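Local coordinates for putative amidohydrolase (Unidentified, PDB 3MKV), which probably works as a zinc-dependent prolidase of the amidohydrolase superfamily, hydrolysing dipeptides that end in proline, at residues E350-A353 / S354-V358. Residues are numbered along the deposited sequence; the frame is centred on the assembly and turned at random.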
loop_
_atom_site.group_PDB
_atom_site.type_symbol
_atom_site.label_atom_id
_atom_site.label_comp_id
_atom_site.label_asym_id
_atom_site.label_seq_id
_atom_site.Cartn_x
_atom_site.Cartn_y
_atom_site.Cartn_z
ATOM N N GLU A 350 -4.676 -6.412 57.153
ATOM C CA GLU A 350 -3.917 -6.902 56.001
ATOM C C GLU A 350 -4.501 -6.379 54.700
ATOM O O GLU A 350 -3.761 -5.970 53.804
ATOM C CB GLU A 350 -3.872 -8.427 55.964
ATOM C CG GLU A 350 -2.744 -9.029 56.772
ATOM C CD GLU A 350 -3.011 -10.482 57.166
ATOM O OE1 GLU A 350 -4.197 -10.904 57.197
ATOM O OE2 GLU A 350 -2.026 -11.202 57.452
ATOM N N VAL A 351 -5.828 -6.377 54.594
ATOM C CA VAL A 351 -6.448 -5.921 53.360
ATOM C C VAL A 351 -6.357 -4.408 53.196
ATOM O O VAL A 351 -6.276 -3.916 52.068
ATOM C CB VAL A 351 -7.910 -6.387 53.201
ATOM C CG1 VAL A 351 -8.188 -7.615 54.065
ATOM C CG2 VAL A 351 -8.863 -5.258 53.517
ATOM N N ILE A 352 -6.362 -3.661 54.297
ATOM C CA ILE A 352 -6.228 -2.212 54.180
ATOM C C ILE A 352 -4.811 -1.848 53.770
ATOM O O ILE A 352 -4.595 -0.900 53.016
ATOM C CB ILE A 352 -6.590 -1.451 55.469
ATOM C CG1 ILE A 352 -8.099 -1.212 55.557
ATOM C CG2 ILE A 352 -5.892 -0.090 55.476
ATOM C CD1 ILE A 352 -8.884 -2.443 55.867
ATOM N N ALA A 353 -3.850 -2.616 54.271
ATOM C CA ALA A 353 -2.456 -2.452 53.895
ATOM C C ALA A 353 -2.367 -2.627 52.390
ATOM O O ALA A 353 -1.595 -1.957 51.706
ATOM C CB ALA A 353 -1.611 -3.487 54.603
ATOM N N SER A 354 -3.185 -3.543 51.885
ATOM C CA SER A 354 -3.250 -3.843 50.467
ATOM C C SER A 354 -3.583 -2.628 49.637
ATOM O O SER A 354 -2.906 -2.335 48.643
ATOM C CB SER A 354 -4.314 -4.899 50.218
ATOM O OG SER A 354 -3.697 -6.142 50.011
ATOM N N ALA A 355 -4.643 -1.934 50.051
ATOM C CA ALA A 355 -5.225 -0.859 49.268
ATOM C C ALA A 355 -4.547 0.457 49.553
ATOM O O ALA A 355 -5.042 1.507 49.141
ATOM C CB ALA A 355 -6.685 -0.746 49.545
ATOM N N THR A 356 -3.406 0.400 50.235
ATOM C CA THR A 356 -2.751 1.612 50.698
ATOM C C THR A 356 -1.237 1.539 50.523
ATOM O O THR A 356 -0.719 1.854 49.453
ATOM C CB THR A 356 -3.123 1.947 52.183
ATOM O OG1 THR A 356 -2.916 0.792 53.008
ATOM C CG2 THR A 356 -4.591 2.385 52.300
ATOM N N ILE A 357 -0.524 1.123 51.565
ATOM C CA ILE A 357 0.930 1.156 51.515
ATOM C C ILE A 357 1.524 0.149 50.535
ATOM O O ILE A 357 2.554 0.420 49.923
ATOM C CB ILE A 357 1.588 0.980 52.908
ATOM C CG1 ILE A 357 1.073 -0.275 53.609
ATOM C CG2 ILE A 357 1.387 2.224 53.759
ATOM C CD1 ILE A 357 1.845 -0.594 54.872
ATOM N N VAL A 358 0.884 -1.006 50.392
ATOM C CA VAL A 358 1.365 -2.007 49.464
ATOM C C VAL A 358 1.171 -1.512 48.040
ATOM O O VAL A 358 2.108 -1.505 47.233
ATOM C CB VAL A 358 0.646 -3.360 49.645
ATOM C CG1 VAL A 358 1.238 -4.397 48.697
ATOM C CG2 VAL A 358 0.743 -3.841 51.101
#
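A local contact within helix 348-362, in the TIM-barrel family region of this amidohydrolase, joins E350-A353 to S354-V358, where a regular alpha-helix widens into a pi-type turn and kinks. The turn closed by S354 N and E350 O, 3.1 Å apart, is alpha-helical. Beyond it the pattern breaks, for neither T356 N nor I357 N makes the regular bond to the residue four back; T356 N has a weak, shorter-range bond to A353 O at 3.3 Å. V358 N instead reaches back five residues to A353 O at 3.0 Å, nearly along the C=O axis and fairly straight at the hydrogen (165°).

T356 suits the break because its hydroxyl can probably stand in for the missing amide bond. With chi1 at 51°, OG1 lies between its own backbone N and carbonyl carbon and faces back along the helix toward I352 O; the modelled 2.4 Å is implausibly short, so the exact geometry of this bond is doubtful. A353 CB, a small methyl, touches I357 CG1 at 4.3 Å and V358 CG2 at 4.2 Å.

Other faces tie the helix to its surroundings: V351 and A355 pack on F339 of helix 337-343, while A355 bonds through its backbone to I62 of strand 56-63. E350, partly exposed, turns its carboxylate away to S347 N and a salt bridge with K315. At the kink, V358 CG2 lies beside its own backbone N, 3.1 Å from A353 O.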